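Local coordinates for protein Rho guanine nucleotide exchange factor 12 (Homo sapiens, PDB 1TXD) that acts as a guanine nucleotide exchange factor for the GTPase RhoA, seen here as its DH and PH domains, at residues 226-231 / 250-255; 254-259 / 279-284; 273-278 / 286-291. The protein carries 1 engineered substitution. All coordinates share one frame; numbering follows the deposited sequence.

Contact 1: 226-231 / 250-255; sequences DYQRRL and LDLTKR
Gln228 reaches from the end of a helix to the backbone of residues 250-252 and makes both hydrogen bonds of this contact. Its NE2 gives a nearly straight bond (170°) to Leu250 O at 2.9 Å, lying in the carbonyl plane on a lone pair. Its OE1 takes the N-H of Leu252, N to OE1 3.2 Å, with the donor well above the amide carbonyl plane. One side-chain amide thus uses both its donor and its acceptor on this loop. CG stands anti to the backbone N (chi1 -179°), and the bend at chi2 swings the amide against the loop 250-252. The Asp251 carboxylate lies nearly parallel to this amide, their planes 3° apart.

Apolar contacts flank the polar ones. Thr253 CG2 meets Gln228 CB at 3.6 Å. Leu252 CD1 touches Tyr227 CB at 3.9 Å and Leu231 CD1 at 4.3 Å.

Within residues 250-255, Asp251 O accepts from Arg255 NH1 and Lys254 N on opposite faces of its plane.

The contact joins the end of the long helix 191-230 to the approach to PH strand 257-266. Tyr227 and Leu252 also pack on strand 275-280, and Leu231 on strand 283-290.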
loop_
_atom_site.group_PDB
_atom_site.type_symbol
_atom_site.label_atom_id
_atom_site.label_comp_id
_atom_site.label_asym_id
_atom_site.label_seq_id
_atom_site.Cartn_x
_atom_site.Cartn_y
_atom_site.Cartn_z
ATOM N N ASP A 226 1.502 13.655 -5.370
ATOM C CA ASP A 226 0.337 14.528 -5.248
ATOM C C ASP A 226 0.771 15.922 -4.815
ATOM O O ASP A 226 0.339 16.915 -5.387
ATOM C CB ASP A 226 -0.640 13.969 -4.191
ATOM C CG ASP A 226 -1.994 14.673 -4.226
ATOM O OD1 ASP A 226 -2.679 14.613 -5.287
ATOM O OD2 ASP A 226 -2.428 15.313 -3.239
ATOM N N TYR A 227 1.616 15.997 -3.783
ATOM C CA TYR A 227 2.096 17.299 -3.342
ATOM C C TYR A 227 2.877 17.937 -4.486
ATOM O O TYR A 227 2.640 19.088 -4.827
ATOM C CB TYR A 227 2.945 17.145 -2.095
ATOM C CG TYR A 227 2.189 16.673 -0.882
ATOM C CD1 TYR A 227 0.791 16.702 -0.808
ATOM C CD2 TYR A 227 2.873 16.241 0.214
ATOM C CE1 TYR A 227 0.111 16.250 0.337
ATOM C CE2 TYR A 227 2.220 15.816 1.354
ATOM C CZ TYR A 227 0.844 15.826 1.421
ATOM O OH TYR A 227 0.252 15.392 2.605
ATOM N N GLN A 228 3.752 17.168 -5.133
ATOM C CA GLN A 228 4.560 17.693 -6.247
ATOM C C GLN A 228 3.714 18.216 -7.385
ATOM O O GLN A 228 4.149 19.102 -8.136
ATOM C CB GLN A 228 5.533 16.631 -6.799
ATOM C CG GLN A 228 6.465 17.114 -7.973
ATOM C CD GLN A 228 7.410 18.274 -7.578
ATOM O OE1 GLN A 228 7.401 18.740 -6.440
ATOM N NE2 GLN A 228 8.212 18.734 -8.528
ATOM N N ARG A 229 2.510 17.677 -7.521
ATOM C CA ARG A 229 1.601 18.104 -8.597
ATOM C C ARG A 229 0.968 19.445 -8.231
ATOM O O ARG A 229 0.931 20.356 -9.038
ATOM C CB ARG A 229 0.521 17.039 -8.832
ATOM C CG ARG A 229 -0.241 17.153 -10.139
ATOM C CD ARG A 229 -1.392 16.136 -10.273
ATOM N NE ARG A 229 -2.138 15.982 -9.021
ATOM C CZ ARG A 229 -3.010 16.869 -8.527
ATOM N NH1 ARG A 229 -3.299 17.994 -9.178
ATOM N NH2 ARG A 229 -3.607 16.626 -7.363
ATOM N N ARG A 230 0.514 19.560 -6.985
ATOM C CA ARG A 230 -0.158 20.770 -6.487
ATOM C C ARG A 230 0.799 21.967 -6.225
ATOM O O ARG A 230 0.357 23.101 -6.032
ATOM C CB ARG A 230 -0.964 20.412 -5.221
ATOM C CG ARG A 230 -2.031 19.317 -5.481
ATOM C CD ARG A 230 -3.063 19.152 -4.374
ATOM N NE ARG A 230 -2.442 18.782 -3.096
ATOM C CZ ARG A 230 -2.873 19.152 -1.886
ATOM N NH1 ARG A 230 -3.943 19.927 -1.743
ATOM N NH2 ARG A 230 -2.222 18.747 -0.800
ATOM N N LEU A 231 2.104 21.691 -6.242
ATOM C CA LEU A 231 3.156 22.690 -6.030
ATOM C C LEU A 231 3.062 23.838 -7.040
ATOM O O LEU A 231 3.043 23.614 -8.250
ATOM C CB LEU A 231 4.538 22.006 -6.112
ATOM C CG LEU A 231 5.811 22.728 -5.642
ATOM C CD1 LEU A 231 5.944 22.673 -4.112
ATOM C CD2 LEU A 231 7.072 22.152 -6.326
ATOM N N LEU A 250 11.996 22.771 -8.329
ATOM C CA LEU A 250 12.061 21.912 -7.150
ATOM C C LEU A 250 11.206 20.670 -7.350
ATOM O O LEU A 250 10.013 20.765 -7.659
ATOM C CB LEU A 250 11.593 22.644 -5.888
ATOM C CG LEU A 250 11.460 21.769 -4.634
ATOM C CD1 LEU A 250 12.828 21.369 -4.124
ATOM C CD2 LEU A 250 10.652 22.465 -3.554
ATOM N N ASP A 251 11.833 19.520 -7.133
ATOM C CA ASP A 251 11.187 18.236 -7.301
ATOM C C ASP A 251 11.193 17.439 -6.001
ATOM O O ASP A 251 12.158 16.730 -5.706
ATOM C CB ASP A 251 11.876 17.447 -8.410
ATOM C CG ASP A 251 11.009 16.317 -8.933
ATOM O OD1 ASP A 251 10.157 15.840 -8.149
ATOM O OD2 ASP A 251 11.097 15.869 -10.105
ATOM N N LEU A 252 10.098 17.551 -5.250
ATOM C CA LEU A 252 9.894 16.782 -4.017
ATOM C C LEU A 252 10.114 15.276 -4.210
ATOM O O LEU A 252 10.687 14.623 -3.342
ATOM C CB LEU A 252 8.488 17.033 -3.431
ATOM C CG LEU A 252 7.935 18.475 -3.371
ATOM C CD1 LEU A 252 6.452 18.522 -2.945
ATOM C CD2 LEU A 252 8.783 19.341 -2.451
ATOM N N THR A 253 9.696 14.739 -5.362
ATOM C CA THR A 253 9.696 13.285 -5.592
ATOM C C THR A 253 11.080 12.634 -5.650
ATOM O O THR A 253 11.193 11.408 -5.554
ATOM C CB THR A 253 8.901 12.919 -6.890
ATOM O OG1 THR A 253 9.578 13.414 -8.049
ATOM C CG2 THR A 253 7.530 13.612 -6.935
ATOM N N LYS A 254 12.134 13.436 -5.807
ATOM C CA LYS A 254 13.496 12.885 -5.880
ATOM C C LYS A 254 14.146 12.732 -4.500
ATOM O O LYS A 254 15.344 12.481 -4.394
ATOM C CB LYS A 254 14.380 13.706 -6.836
ATOM C CG LYS A 254 14.256 13.300 -8.312
ATOM C CD LYS A 254 14.968 11.962 -8.638
ATOM C CE LYS A 254 14.011 10.763 -8.706
ATOM N NZ LYS A 254 12.797 11.038 -9.508
ATOM N N ARG A 255 13.342 12.875 -3.454
ATOM C CA ARG A 255 13.735 12.496 -2.105
ATOM C C ARG A 255 12.518 11.985 -1.340
ATOM O O ARG A 255 11.387 12.351 -1.643
ATOM C CB ARG A 255 14.355 13.696 -1.377
ATOM C CG ARG A 255 13.403 14.881 -1.120
ATOM C CD ARG A 255 13.453 15.968 -2.190
ATOM N NE ARG A 255 14.646 16.800 -2.047
ATOM C CZ ARG A 255 14.998 17.774 -2.877
ATOM N NH1 ARG A 255 14.270 18.052 -3.952
ATOM N NH2 ARG A 255 16.103 18.463 -2.634
#

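Contact 2: 254-259 / 279-284; sequences KRKMIH and LLEDIL
Arg255 sets its CG between the backbone N and the carbonyl carbon (chi1 65°), and its chain bends at chi2 and chi3, which folds the guanidinium onto Asp282 and Ile283. Asp282 takes the same kind of first torsion (chi1 71°) and turns its carboxylate to meet it. The setting is an antiparallel pairing in the PH domain sheet, between strands 257-266 and 275-280, and it holds a classic beta bulge.

In the salt bridge, Arg255 NE binds Asp282 OD1 at 3.0 Å, on the syn side of the carboxylate, with the oxygen close to the guanidinium plane. Arg255 NH2 adds weak bonds to both carboxylate oxygens. The guanidinium and carboxylate planes are 48° apart. Ile283 CD1 lies over the centre of one guanidinium face, 3.6 Å from Arg255 CZ. The aliphatic part of Arg255 runs across Leu280, CD to CD1 3.7 Å. With an alanine in place of Arg255, the Asp282 carboxylate would probably lose its charged mate, and a gap would be likely to open beside Leu280 and Ile283.

Met257 and Leu280 form a non-hydrogen-bonded pair, with Met257 CB 3.8 Å from Leu280 CD2. Ile258 CD1 packs against the backbone of Glu281, 3.6 Å from its N. Glu281 N also makes a weak bond to Lys256 O.

At the bulge, Ile258 and His259 both face Leu279. Leu279 O accepts two N-H groups in its carbonyl plane, Ile258 N at 2.9 Å and His259 N at 3.1 Å, while Leu279 N returns a bond to His259 O at 3.0 Å.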
loop_
_atom_site.group_PDB
_atom_site.type_symbol
_atom_site.label_atom_id
_atom_site.label_comp_id
_atom_site.label_asym_id
_atom_site.label_seq_id
_atom_site.Cartn_x
_atom_site.Cartn_y
_atom_site.Cartn_z
ATOM N N LYS A 254 12.134 13.436 -5.807
ATOM C CA LYS A 254 13.496 12.885 -5.880
ATOM C C LYS A 254 14.146 12.732 -4.500
ATOM O O LYS A 254 15.344 12.481 -4.394
ATOM C CB LYS A 254 14.380 13.706 -6.836
ATOM C CG LYS A 254 14.256 13.300 -8.312
ATOM C CD LYS A 254 14.968 11.962 -8.638
ATOM C CE LYS A 254 14.011 10.763 -8.706
ATOM N NZ LYS A 254 12.797 11.038 -9.508
ATOM N N ARG A 255 13.342 12.875 -3.454
ATOM C CA ARG A 255 13.735 12.496 -2.105
ATOM C C ARG A 255 12.518 11.985 -1.340
ATOM O O ARG A 255 11.387 12.351 -1.643
ATOM C CB ARG A 255 14.355 13.696 -1.377
ATOM C CG ARG A 255 13.403 14.881 -1.120
ATOM C CD ARG A 255 13.453 15.968 -2.190
ATOM N NE ARG A 255 14.646 16.800 -2.047
ATOM C CZ ARG A 255 14.998 17.774 -2.877
ATOM N NH1 ARG A 255 14.270 18.052 -3.952
ATOM N NH2 ARG A 255 16.103 18.463 -2.634
ATOM N N LYS A 256 12.750 11.158 -0.332
ATOM C CA LYS A 256 11.647 10.607 0.448
ATOM C C LYS A 256 11.205 11.588 1.530
ATOM O O LYS A 256 12.031 12.317 2.071
ATOM C CB LYS A 256 12.033 9.249 1.046
ATOM C CG LYS A 256 12.019 8.114 0.005
ATOM C CD LYS A 256 12.124 6.726 0.645
ATOM C CE LYS A 256 11.289 5.704 -0.110
ATOM N NZ LYS A 256 11.569 4.305 0.320
ATOM N N MET A 257 9.896 11.614 1.803
ATOM C CA MET A 257 9.305 12.426 2.878
ATOM C C MET A 257 9.351 11.670 4.192
ATOM O O MET A 257 9.047 10.479 4.239
ATOM C CB MET A 257 7.851 12.793 2.540
ATOM C CG MET A 257 6.979 13.383 3.684
ATOM S SD MET A 257 5.325 13.935 3.023
ATOM C CE MET A 257 5.782 15.380 2.293
ATOM N N ILE A 258 9.739 12.378 5.252
ATOM C CA ILE A 258 9.881 11.818 6.590
ATOM C C ILE A 258 8.778 12.301 7.529
ATOM O O ILE A 258 8.311 11.542 8.382
ATOM C CB ILE A 258 11.277 12.171 7.134
ATOM C CG1 ILE A 258 12.311 11.221 6.517
ATOM C CG2 ILE A 258 11.335 12.118 8.688
ATOM C CD1 ILE A 258 12.795 11.632 5.144
ATOM N N HIS A 259 8.356 13.551 7.370
ATOM C CA HIS A 259 7.316 14.120 8.218
ATOM C C HIS A 259 6.531 15.220 7.497
ATOM O O HIS A 259 6.996 15.786 6.512
ATOM C CB HIS A 259 7.945 14.669 9.517
ATOM C CG HIS A 259 6.973 14.794 10.644
ATOM N ND1 HIS A 259 6.193 15.913 10.830
ATOM C CD2 HIS A 259 6.623 13.925 11.620
ATOM C CE1 HIS A 259 5.411 15.735 11.879
ATOM N NE2 HIS A 259 5.653 14.537 12.379
ATOM N N LEU A 279 8.939 18.011 6.038
ATOM C CA LEU A 279 10.295 17.521 6.281
ATOM C C LEU A 279 10.638 16.369 5.332
ATOM O O LEU A 279 10.086 15.275 5.458
ATOM C CB LEU A 279 10.435 17.035 7.723
ATOM C CG LEU A 279 11.739 16.328 8.082
ATOM C CD1 LEU A 279 12.961 17.133 7.632
ATOM C CD2 LEU A 279 11.784 16.105 9.596
ATOM N N LEU A 280 11.559 16.626 4.406
ATOM C CA LEU A 280 12.076 15.619 3.481
ATOM C C LEU A 280 13.474 15.178 3.898
ATOM O O LEU A 280 14.006 15.654 4.899
ATOM C CB LEU A 280 12.104 16.177 2.053
ATOM C CG LEU A 280 10.849 16.922 1.608
ATOM C CD1 LEU A 280 10.952 17.303 0.120
ATOM C CD2 LEU A 280 9.598 16.092 1.849
ATOM N N GLU A 281 14.074 14.274 3.121
ATOM C CA GLU A 281 15.373 13.681 3.464
ATOM C C GLU A 281 16.431 14.738 3.774
ATOM O O GLU A 281 17.213 14.594 4.722
ATOM C CB GLU A 281 15.889 12.791 2.320
ATOM C CG GLU A 281 15.809 11.291 2.588
ATOM C CD GLU A 281 15.961 10.451 1.324
ATOM O OE1 GLU A 281 16.586 10.934 0.352
ATOM O OE2 GLU A 281 15.454 9.304 1.297
ATOM N N ASP A 282 16.447 15.788 2.957
ATOM C CA ASP A 282 17.547 16.744 2.928
ATOM C C ASP A 282 17.118 18.210 2.968
ATOM O O ASP A 282 17.971 19.083 3.038
ATOM C CB ASP A 282 18.422 16.481 1.691
ATOM C CG ASP A 282 17.739 16.862 0.376
ATOM O OD1 ASP A 282 16.502 17.041 0.343
ATOM O OD2 ASP A 282 18.373 17.004 -0.688
ATOM N N ILE A 283 15.816 18.473 2.909
ATOM C CA ILE A 283 15.289 19.832 2.996
ATOM C C ILE A 283 14.010 19.886 3.818
ATOM O O ILE A 283 13.245 18.928 3.865
ATOM C CB ILE A 283 15.018 20.434 1.586
ATOM C CG1 ILE A 283 14.115 19.516 0.740
ATOM C CG2 ILE A 283 16.330 20.712 0.867
ATOM C CD1 ILE A 283 13.594 20.160 -0.541
ATOM N N LEU A 284 13.800 21.011 4.483
ATOM C CA LEU A 284 12.511 21.348 5.039
ATOM C C LEU A 284 11.884 22.250 3.990
ATOM O O LEU A 284 12.580 23.046 3.364
ATOM C CB LEU A 284 12.689 22.073 6.367
ATOM C CG LEU A 284 11.499 22.133 7.313
ATOM C CD1 LEU A 284 11.348 20.829 8.056
ATOM C CD2 LEU A 284 11.690 23.281 8.307
#

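Contact 3: 273-278 / 286-291; sequences IDLYTL and LLQKQD
Tyr276 and Leu287 form an antiparallel hydrogen-bonded pair, and the axes of segments 275-278 and 286-290 approach to 4.7 Å with 139° between their directions. Tyr276 N binds Leu287 O at 3.0 Å, and Leu287 N returns the bond to Tyr276 O at 3.1 Å. Next to them, Thr277 and Leu286 make a non-hydrogen-bonded pair.

On the face of Thr277 and Leu286, these two side chains lie side by side and point the same way. Leu286 CD2 touches Thr277 OG1 at 3.7 Å and Leu275 CD1 at 3.8 Å. The Thr277 hydroxyl is buried here and has no hydrogen-bonding partner in the model. Leu275 has CG anti to its carbonyl carbon (chi1 -66°), which brings its CD2 over to Leu287 O.

These strands are the arms of a beta hairpin in the PH domain, 275-280 and 283-290. The first arm also pairs with strand 257-266, through backbone bonds of Leu275 with Leu263 and of Thr277 with Gly261.

On the other face, Leu278 and Leu287 cross at about a right angle, with their CD1 atoms 3.5 Å apart. Lys289 crosses Tyr276 at a slant, its CE 3.7 Å from Tyr276 CD1. The ring's hydroxyl binds Glu260, and Tyr227 of helix 191-230 packs on Tyr276.

Toward the open end of the hairpin, Ile273 CG2 presses on the Gln288 side-chain amide, 3.4 Å from its CD. Gln288 CG also lies close to Asp274 O.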
loop_
_atom_site.group_PDB
_atom_site.type_symbol
_atom_site.label_atom_id
_atom_site.label_comp_id
_atom_site.label_asym_id
_atom_site.label_seq_id
_atom_site.Cartn_x
_atom_site.Cartn_y
_atom_site.Cartn_z
ATOM N N ILE A 273 2.068 33.702 8.849
ATOM C CA ILE A 273 1.716 32.910 7.666
ATOM C C ILE A 273 1.425 31.456 8.057
ATOM O O ILE A 273 2.340 30.706 8.409
ATOM C CB ILE A 273 2.839 32.969 6.586
ATOM C CG1 ILE A 273 3.259 34.420 6.315
ATOM C CG2 ILE A 273 2.357 32.317 5.284
ATOM C CD1 ILE A 273 4.092 34.617 5.044
ATOM N N ASP A 274 0.151 31.066 7.982
ATOM C CA ASP A 274 -0.256 29.685 8.248
ATOM C C ASP A 274 0.346 28.768 7.185
ATOM O O ASP A 274 0.110 28.956 5.994
ATOM C CB ASP A 274 -1.782 29.538 8.239
ATOM C CG ASP A 274 -2.472 30.508 9.178
ATOM O OD1 ASP A 274 -2.026 30.645 10.335
ATOM O OD2 ASP A 274 -3.470 31.177 8.839
ATOM N N LEU A 275 1.144 27.795 7.618
ATOM C CA LEU A 275 1.837 26.891 6.707
ATOM C C LEU A 275 1.346 25.460 6.827
ATOM O O LEU A 275 0.739 25.060 7.832
ATOM C CB LEU A 275 3.348 26.860 6.991
ATOM C CG LEU A 275 4.264 28.071 6.787
ATOM C CD1 LEU A 275 5.663 27.717 7.287
ATOM C CD2 LEU A 275 4.324 28.513 5.336
ATOM N N TYR A 276 1.613 24.715 5.759
ATOM C CA TYR A 276 1.757 23.274 5.795
ATOM C C TYR A 276 3.190 22.988 5.360
ATOM O O TYR A 276 3.644 23.473 4.321
ATOM C CB TYR A 276 0.766 22.600 4.835
ATOM C CG TYR A 276 0.626 21.115 5.076
ATOM C CD1 TYR A 276 -0.326 20.627 5.975
ATOM C CD2 TYR A 276 1.457 20.197 4.421
ATOM C CE1 TYR A 276 -0.451 19.269 6.216
ATOM C CE2 TYR A 276 1.333 18.831 4.650
ATOM C CZ TYR A 276 0.381 18.380 5.550
ATOM O OH TYR A 276 0.248 17.037 5.781
ATOM N N THR A 277 3.886 22.180 6.144
ATOM C CA THR A 277 5.335 22.076 6.061
ATOM C C THR A 277 5.727 20.646 5.825
ATOM O O THR A 277 5.088 19.751 6.339
ATOM C CB THR A 277 5.950 22.567 7.412
ATOM O OG1 THR A 277 5.775 23.978 7.519
ATOM C CG2 THR A 277 7.460 22.353 7.465
ATOM N N LEU A 278 6.802 20.427 5.087
ATOM C CA LEU A 278 7.217 19.083 4.778
ATOM C C LEU A 278 8.663 18.893 5.087
ATOM O O LEU A 278 9.514 19.531 4.483
ATOM C CB LEU A 278 7.014 18.787 3.293
ATOM C CG LEU A 278 5.715 19.214 2.599
ATOM C CD1 LEU A 278 5.869 18.898 1.131
ATOM C CD2 LEU A 278 4.446 18.582 3.184
ATOM N N LEU A 286 8.602 24.835 3.037
ATOM C CA LEU A 286 7.584 25.666 3.633
ATOM C C LEU A 286 6.578 26.012 2.547
ATOM O O LEU A 286 6.937 26.622 1.542
ATOM C CB LEU A 286 8.224 26.920 4.242
ATOM C CG LEU A 286 9.334 26.640 5.270
ATOM C CD1 LEU A 286 9.917 27.948 5.800
ATOM C CD2 LEU A 286 8.840 25.793 6.430
ATOM N N LEU A 287 5.331 25.594 2.754
ATOM C CA LEU A 287 4.265 25.766 1.767
ATOM C C LEU A 287 3.034 26.409 2.399
ATOM O O LEU A 287 2.881 26.382 3.619
ATOM C CB LEU A 287 3.889 24.412 1.156
ATOM C CG LEU A 287 5.023 23.552 0.588
ATOM C CD1 LEU A 287 4.570 22.116 0.421
ATOM C CD2 LEU A 287 5.522 24.095 -0.741
ATOM N N GLN A 288 2.164 26.980 1.559
ATOM C CA GLN A 288 0.940 27.666 1.999
ATOM C C GLN A 288 -0.308 27.056 1.355
ATOM O O GLN A 288 -0.388 26.966 0.126
ATOM C CB GLN A 288 1.017 29.161 1.641
ATOM C CG GLN A 288 1.011 30.119 2.842
ATOM C CD GLN A 288 0.730 31.570 2.446
ATOM O OE1 GLN A 288 1.417 32.127 1.587
ATOM N NE2 GLN A 288 -0.273 32.179 3.072
ATOM N N LYS A 289 -1.282 26.661 2.183
ATOM C CA LYS A 289 -2.546 26.066 1.694
ATOM C C LYS A 289 -3.508 27.127 1.136
ATOM O O LYS A 289 -4.324 27.682 1.876
ATOM C CB LYS A 289 -3.252 25.252 2.808
ATOM C CG LYS A 289 -2.880 23.761 2.852
ATOM C CD LYS A 289 -3.729 22.952 3.850
ATOM C CE LYS A 289 -3.273 21.480 3.895
ATOM N NZ LYS A 289 -4.390 20.491 3.898
ATOM N N GLN A 290 -3.414 27.390 -0.168
ATOM C CA GLN A 290 -4.281 28.361 -0.845
ATOM C C GLN A 290 -5.239 27.651 -1.802
ATOM O O GLN A 290 -4.909 27.432 -2.972
ATOM C CB GLN A 290 -3.436 29.380 -1.615
ATOM C CG GLN A 290 -2.743 30.418 -0.720
ATOM C CD GLN A 290 -3.287 31.833 -0.894
ATOM O OE1 GLN A 290 -4.435 32.024 -1.301
ATOM N NE2 GLN A 290 -2.461 32.823 -0.581
ATOM N N ASP A 291 -6.432 27.321 -1.302
ATOM C CA ASP A 291 -7.384 26.451 -2.005
ATOM C C ASP A 291 -6.707 25.108 -2.333
ATOM O O ASP A 291 -6.248 24.416 -1.415
ATOM C CB ASP A 291 -7.973 27.130 -3.257
ATOM C CG ASP A 291 -8.884 28.304 -2.926
ATOM O OD1 ASP A 291 -9.508 28.316 -1.844
ATOM O OD2 ASP A 291 -9.050 29.259 -3.710
#

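In the fold
The three contacts lie together where helix 191-230 meets the PH sheet. Along the chain contact 1 closes before contact 3 opens, while the segments of contacts 2 and 3 alternate. Contacts 1 and 2 have centres about 10 Å apart and share Lys254 and Arg255. Leu252 CD2 of contact 1 meets Leu280 CD1 of contact 2 at 3.9 Å. Contacts 2 and 3 both use strands 275-280 and 283-290, with centres about 16 Å apart; Met257 CE lies 3.6 Å from Leu278 CD2. Contact 1 also reaches contact 3, about 14 Å away between centres, where Leu231 CD1 and Leu287 CD2 are 3.7 Å apart. Tyr227 packs against Met257, Tyr276 and Leu278, touching both sheet contacts.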